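PDB 1Y0K: DUF1780 domain-containing protein from Pseudomonas aeruginosa, which is of unknown function but probably belongs to the PD-(D/E)XK nuclease superfamily, and so may act as an endonuclease. Local coordinates for residues 29-34 with 48-53; 57-62 with 66-71. All blocks are in the same frame, centred on the assembly; numbering follows the deposited sequence.

Contact 1 of 2, residues 29-34 with 48-53; sequences RERWVC and EDFAAP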
loop_
_atom_site.group_PDB
_atom_site.type_symbol
_atom_site.label_atom_id
_atom_site.label_comp_id
_atom_site.label_asym_id
_atom_site.label_seq_id
_atom_site.Cartn_x
_atom_site.Cartn_y
_atom_site.Cartn_z
ATOM N N ARG A 29 9.040 -7.737 -7.073
ATOM C CA ARG A 29 8.109 -7.658 -5.946
ATOM C C ARG A 29 7.496 -6.261 -5.836
ATOM O O ARG A 29 6.284 -6.115 -5.667
ATOM C CB ARG A 29 8.876 -7.973 -4.656
ATOM C CG ARG A 29 8.040 -8.348 -3.458
ATOM C CD ARG A 29 8.879 -9.151 -2.470
ATOM N NE ARG A 29 10.159 -8.506 -2.193
ATOM C CZ ARG A 29 11.250 -9.134 -1.766
ATOM N NH1 ARG A 29 11.244 -10.452 -1.563
ATOM N NH2 ARG A 29 12.353 -8.434 -1.544
ATOM N N GLU A 30 8.348 -5.244 -5.909
ATOM C CA GLU A 30 7.917 -3.852 -5.804
ATOM C C GLU A 30 7.051 -3.442 -6.989
ATOM O O GLU A 30 6.015 -2.789 -6.807
ATOM C CB GLU A 30 9.129 -2.929 -5.628
ATOM C CG GLU A 30 9.747 -3.067 -4.241
ATOM C CD GLU A 30 11.236 -2.770 -4.193
ATOM O OE1 GLU A 30 11.827 -2.383 -5.229
ATOM O OE2 GLU A 30 11.822 -2.949 -3.100
ATOM N N ARG A 31 7.454 -3.848 -8.192
ATOM C CA ARG A 31 6.656 -3.584 -9.394
ATOM C C ARG A 31 5.302 -4.302 -9.309
ATOM O O ARG A 31 4.262 -3.741 -9.673
ATOM C CB ARG A 31 7.409 -4.022 -10.650
ATOM C CG ARG A 31 6.828 -3.431 -11.926
ATOM C CD ARG A 31 7.069 -4.314 -13.127
ATOM N NE ARG A 31 6.389 -5.587 -12.940
ATOM C CZ ARG A 31 6.998 -6.732 -12.674
ATOM N NH1 ARG A 31 6.278 -7.824 -12.473
ATOM N NH2 ARG A 31 8.322 -6.786 -12.612
ATOM N N TRP A 32 5.315 -5.529 -8.800
ATOM C CA TRP A 32 4.094 -6.309 -8.648
ATOM C C TRP A 32 3.114 -5.549 -7.748
ATOM O O TRP A 32 1.942 -5.452 -8.075
ATOM C CB TRP A 32 4.433 -7.701 -8.082
ATOM C CG TRP A 32 3.256 -8.600 -7.726
ATOM C CD1 TRP A 32 2.693 -9.559 -8.512
ATOM C CD2 TRP A 32 2.562 -8.646 -6.472
ATOM N NE1 TRP A 32 1.664 -10.188 -7.837
ATOM C CE2 TRP A 32 1.567 -9.648 -6.579
ATOM C CE3 TRP A 32 2.681 -7.931 -5.264
ATOM C CZ2 TRP A 32 0.692 -9.952 -5.528
ATOM C CZ3 TRP A 32 1.811 -8.236 -4.207
ATOM C CH2 TRP A 32 0.828 -9.243 -4.348
ATOM N N VAL A 33 3.599 -4.989 -6.639
ATOM C CA VAL A 33 2.733 -4.200 -5.744
ATOM C C VAL A 33 2.105 -3.019 -6.500
ATOM O O VAL A 33 0.896 -2.767 -6.401
ATOM C CB VAL A 33 3.496 -3.688 -4.505
ATOM C CG1 VAL A 33 2.648 -2.694 -3.721
ATOM C CG2 VAL A 33 3.885 -4.866 -3.601
ATOM N N CYS A 34 2.932 -2.298 -7.248
ATOM C CA CYS A 34 2.447 -1.178 -8.052
ATOM C C CYS A 34 1.375 -1.642 -9.042
ATOM O O CYS A 34 0.348 -0.993 -9.183
ATOM C CB CYS A 34 3.607 -0.495 -8.782
ATOM S SG CYS A 34 4.772 0.309 -7.642
ATOM N N GLU A 48 5.956 -1.501 -20.203
ATOM C CA GLU A 48 7.037 -0.535 -20.427
ATOM C C GLU A 48 6.911 0.742 -19.580
ATOM O O GLU A 48 7.876 1.500 -19.448
ATOM C CB GLU A 48 7.104 -0.159 -21.914
ATOM C CG GLU A 48 5.751 0.204 -22.521
ATOM C CD GLU A 48 5.040 -0.978 -23.213
ATOM O OE1 GLU A 48 5.130 -2.149 -22.747
ATOM O OE2 GLU A 48 4.373 -0.720 -24.242
ATOM N N ASP A 49 5.728 0.981 -19.011
ATOM C CA ASP A 49 5.507 2.167 -18.181
ATOM C C ASP A 49 6.255 2.169 -16.842
ATOM O O ASP A 49 6.404 3.222 -16.232
ATOM C CB ASP A 49 4.021 2.398 -17.913
ATOM C CG ASP A 49 3.228 2.701 -19.172
ATOM O OD1 ASP A 49 3.805 3.240 -20.142
ATOM O OD2 ASP A 49 2.010 2.417 -19.169
ATOM N N PHE A 50 6.689 1.002 -16.370
ATOM C CA PHE A 50 7.416 0.919 -15.100
ATOM C C PHE A 50 8.919 0.998 -15.326
ATOM O O PHE A 50 9.450 0.356 -16.236
ATOM C CB PHE A 50 7.064 -0.373 -14.363
ATOM C CG PHE A 50 5.597 -0.563 -14.165
ATOM C CD1 PHE A 50 4.861 -1.354 -15.041
ATOM C CD2 PHE A 50 4.939 0.085 -13.125
ATOM C CE1 PHE A 50 3.500 -1.512 -14.873
ATOM C CE2 PHE A 50 3.582 -0.068 -12.949
ATOM C CZ PHE A 50 2.857 -0.867 -13.825
ATOM N N ALA A 51 9.594 1.785 -14.499
ATOM C CA ALA A 51 11.041 1.903 -14.567
ATOM C C ALA A 51 11.632 2.062 -13.174
ATOM O O ALA A 51 10.951 2.502 -12.244
ATOM C CB ALA A 51 11.438 3.073 -15.456
ATOM N N ALA A 52 12.898 1.683 -13.030
ATOM C CA ALA A 52 13.612 1.935 -11.783
ATOM C C ALA A 52 14.387 3.252 -11.901
ATOM O O ALA A 52 14.933 3.557 -12.969
ATOM C CB ALA A 52 14.539 0.775 -11.455
ATOM N N PRO A 53 14.427 4.051 -10.820
ATOM C CA PRO A 53 15.193 5.294 -10.866
ATOM C C PRO A 53 16.680 5.029 -10.702
ATOM O O PRO A 53 17.074 3.914 -10.335
ATOM C CB PRO A 53 14.676 6.056 -9.645
ATOM C CG PRO A 53 14.371 4.988 -8.675
ATOM C CD PRO A 53 13.778 3.869 -9.506
#

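Contact 2 of 2, residues 57-62 with 66-71; sequences PPDVLF and GFEVFF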
loop_
_atom_site.group_PDB
_atom_site.type_symbol
_atom_site.label_atom_id
_atom_site.label_comp_id
_atom_site.label_asym_id
_atom_site.label_seq_id
_atom_site.Cartn_x
_atom_site.Cartn_y
_atom_site.Cartn_z
ATOM N N PRO A 57 15.601 6.535 -2.719
ATOM C CA PRO A 57 14.215 6.346 -3.160
ATOM C C PRO A 57 13.919 7.179 -4.411
ATOM O O PRO A 57 14.668 8.118 -4.705
ATOM C CB PRO A 57 13.410 6.877 -1.974
ATOM C CG PRO A 57 14.292 7.951 -1.382
ATOM C CD PRO A 57 15.703 7.503 -1.609
ATOM N N PRO A 58 12.829 6.872 -5.127
ATOM C CA PRO A 58 11.855 5.811 -4.841
ATOM C C PRO A 58 12.274 4.450 -5.408
ATOM O O PRO A 58 13.456 4.239 -5.700
ATOM C CB PRO A 58 10.598 6.324 -5.543
ATOM C CG PRO A 58 11.146 7.028 -6.770
ATOM C CD PRO A 58 12.465 7.631 -6.341
ATOM N N ASP A 59 11.308 3.542 -5.567
ATOM C CA ASP A 59 11.570 2.193 -6.083
ATOM C C ASP A 59 11.110 2.010 -7.516
ATOM O O ASP A 59 11.819 1.407 -8.332
ATOM C CB ASP A 59 10.891 1.132 -5.213
ATOM C CG ASP A 59 11.404 1.135 -3.786
ATOM O OD1 ASP A 59 12.640 1.052 -3.583
ATOM O OD2 ASP A 59 10.569 1.214 -2.862
ATOM N N VAL A 60 9.914 2.510 -7.809
ATOM C CA VAL A 60 9.278 2.289 -9.098
ATOM C C VAL A 60 8.706 3.593 -9.627
ATOM O O VAL A 60 7.889 4.240 -8.961
ATOM C CB VAL A 60 8.147 1.224 -8.994
ATOM C CG1 VAL A 60 7.415 1.070 -10.328
ATOM C CG2 VAL A 60 8.705 -0.125 -8.517
ATOM N N LEU A 61 9.137 3.974 -10.831
ATOM C CA LEU A 61 8.570 5.127 -11.522
ATOM C C LEU A 61 7.417 4.696 -12.415
ATOM O O LEU A 61 7.514 3.702 -13.130
ATOM C CB LEU A 61 9.634 5.851 -12.367
ATOM C CG LEU A 61 10.960 6.231 -11.681
ATOM C CD1 LEU A 61 11.966 6.785 -12.694
ATOM C CD2 LEU A 61 10.736 7.242 -10.572
ATOM N N PHE A 62 6.324 5.445 -12.363
ATOM C CA PHE A 62 5.194 5.212 -13.268
ATOM C C PHE A 62 4.484 6.520 -13.538
ATOM O O PHE A 62 3.882 7.095 -12.634
ATOM C CB PHE A 62 4.204 4.203 -12.661
ATOM C CG PHE A 62 2.921 4.071 -13.440
ATOM C CD1 PHE A 62 2.878 3.299 -14.596
ATOM C CD2 PHE A 62 1.764 4.719 -13.026
ATOM C CE1 PHE A 62 1.692 3.188 -15.341
ATOM C CE2 PHE A 62 0.570 4.603 -13.757
ATOM C CZ PHE A 62 0.536 3.840 -14.914
ATOM N N GLY A 66 6.409 8.468 -8.166
ATOM C CA GLY A 66 7.665 7.915 -7.675
ATOM C C GLY A 66 7.286 7.001 -6.525
ATOM O O GLY A 66 7.283 7.409 -5.365
ATOM N N PHE A 67 6.955 5.759 -6.851
ATOM C CA PHE A 67 6.431 4.855 -5.827
ATOM C C PHE A 67 7.538 4.312 -4.951
ATOM O O PHE A 67 8.437 3.605 -5.428
ATOM C CB PHE A 67 5.667 3.692 -6.459
ATOM C CG PHE A 67 4.288 4.050 -6.961
ATOM C CD1 PHE A 67 3.344 4.644 -6.114
ATOM C CD2 PHE A 67 3.923 3.747 -8.258
ATOM C CE1 PHE A 67 2.062 4.958 -6.576
ATOM C CE2 PHE A 67 2.640 4.031 -8.728
ATOM C CZ PHE A 67 1.711 4.649 -7.888
ATOM N N GLU A 68 7.447 4.648 -3.660
ATOM C CA GLU A 68 8.335 4.135 -2.632
ATOM C C GLU A 68 7.563 3.023 -1.923
ATOM O O GLU A 68 6.628 3.284 -1.164
ATOM C CB GLU A 68 8.705 5.276 -1.683
ATOM C CG GLU A 68 9.434 4.893 -0.395
ATOM C CD GLU A 68 10.883 4.564 -0.603
ATOM O OE1 GLU A 68 11.333 4.467 -1.778
ATOM O OE2 GLU A 68 11.579 4.410 0.432
ATOM N N VAL A 69 7.943 1.790 -2.214
ATOM C CA VAL A 69 7.125 0.629 -1.842
ATOM C C VAL A 69 7.636 -0.021 -0.561
ATOM O O VAL A 69 8.837 -0.290 -0.423
ATOM C CB VAL A 69 7.102 -0.397 -2.996
ATOM C CG1 VAL A 69 6.370 -1.681 -2.588
ATOM C CG2 VAL A 69 6.450 0.243 -4.233
ATOM N N PHE A 70 6.736 -0.260 0.388
ATOM C CA PHE A 70 7.131 -0.990 1.590
ATOM C C PHE A 70 6.072 -2.004 2.004
ATOM O O PHE A 70 4.925 -1.919 1.573
ATOM C CB PHE A 70 7.512 -0.036 2.728
ATOM C CG PHE A 70 6.368 0.778 3.277
ATOM C CD1 PHE A 70 5.811 0.460 4.518
ATOM C CD2 PHE A 70 5.875 1.886 2.576
ATOM C CE1 PHE A 70 4.771 1.233 5.060
ATOM C CE2 PHE A 70 4.816 2.661 3.100
ATOM C CZ PHE A 70 4.263 2.330 4.338
ATOM N N PHE A 71 6.484 -2.975 2.815
ATOM C CA PHE A 71 5.628 -4.099 3.186
ATOM C C PHE A 71 5.302 -4.072 4.662
ATOM O O PHE A 71 6.195 -3.880 5.509
ATOM C CB PHE A 71 6.278 -5.422 2.780
ATOM C CG PHE A 71 6.490 -5.541 1.299
ATOM C CD1 PHE A 71 7.611 -4.965 0.691
ATOM C CD2 PHE A 71 5.561 -6.210 0.506
ATOM C CE1 PHE A 71 7.794 -5.044 -0.698
ATOM C CE2 PHE A 71 5.740 -6.304 -0.878
ATOM C CZ PHE A 71 6.864 -5.718 -1.472
HETATM O O HOH W 1 11.082 0.961 -0.399
HETATM O O HOH W 2 13.613 3.192 -2.099
#

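Contact 1 of 2, residues 29-34 with 48-53
Arg31 on helix 26-40 faces Phe50, on the short, weakly bonded strand around 50-51, and their CA atoms are 7.3 Å apart. No hydrogen bond joins the two segments. The helix keeps its own backbone bonds, Val33 N to Arg29 O and Cys34 N to Glu30 O. The contact is carried by three side chains, all starting out toward the opposing segment.

Arg31 brings its methylene groups, not its charged end, to Phe50. Arg31 CG lies 3.8 Å from Phe50 CG and makes an off-centre CH-pi contact. Arg31 CG is 4.3 Å from the centroid of the Phe50 ring. Arg31 CD continues past Phe50 CB. The two side chains cross at about a right angle. With chi1 at -164°, Arg31 CG stands opposite the backbone N, and a bend at chi3 then turns the guanidinium group off the ring. Its plane is 66° from that of the phenyl group. The NH2 end is held by a salt bridge to Asp28 on the same helix.

The strand is the outermost one at its end of the seven-stranded mixed sheet, and the helix packs on one side of that sheet. Phe50 is thus part of the buried layer between helix and sheet edge. Cys34, one turn further along, adds a looser apolar contact, with CB 4.2 Å from Phe50 CE2. It also touches Val60 on strand 60-62, and Phe67 and Val69 on strand 65-73. The Phe50 ring meets Phe62 and has an edge-to-face contact with Tyr45, while Trp27 and Leu38 of the helix pack around it.

Contact 2 of 2, residues 57-62 with 66-71
The carboxylates of Asp59 and Glu68 lie in nearly parallel planes, 9° apart, and are stepped over one another. Asp59 OD2 and Glu68 OE1 are like-charged and face each other at 3.5 Å. One water bridges the pair, donating to Asp59 OD1 and Glu68 OE1. Asp59 OD2 uses its anti lone pair, the one away from OD1, to accept from Val69 N at 2.8 Å. A second water sits close to both OD2 and Val69 O. A bend at chi2 (76°) turns the Glu68 carboxylate back toward 57-59, where OE1 lies 3.2 Å from Pro57 CB. Glu68 OE2 forms a salt bridge with Lys125. This bond, the bridging water and the Val69 N-H probably offset the repulsion. The Phe67 ring is met obliquely by Phe62 CB, 4.2 Å from Phe67 CE2.

The backbones run antiparallel. Val60 and Phe67 form a hydrogen-bonded pair, with Phe67 N to Val60 O at 2.8 Å. Phe67 O takes two donors, Val60 N at 3.0 Å and Asp59 N at 2.9 Å. This is a classic beta bulge, with Asp59 and Val60 both opposite Phe67. Ahead of it, Pro58 lies against Gly66, and the peptide bonds before Pro57 and Pro58 are both cis.

A Pro-Asp pair and an acidic residue on the next strand are consistent with the PD-(D/E)XK nuclease fold. Asp59 and Glu68 probably correspond to the motif's acidic residues, although Phe70 stands where its lysine would be.

From the N terminus, helix 26-40 comes first. Contact 1 closes the loop from that helix to strand 50-51. The chain then turns through a proline-rich loop, and contact 2 closes the tight hairpin of strands 60-62 and 65-73. The two are in series, with no overlap along the chain, and their centres are about 8 Å apart. They meet where Ala51 O lies 2.7 Å from Leu61 N, a probable hydrogen bond between neighbouring strands. Pro53 also packs on Pro58, and Arg29 packs on Phe71. Together they tie the helix to three consecutive strands, from the edge of the sheet inward to strand 65-73, which pairs with strand 140-146.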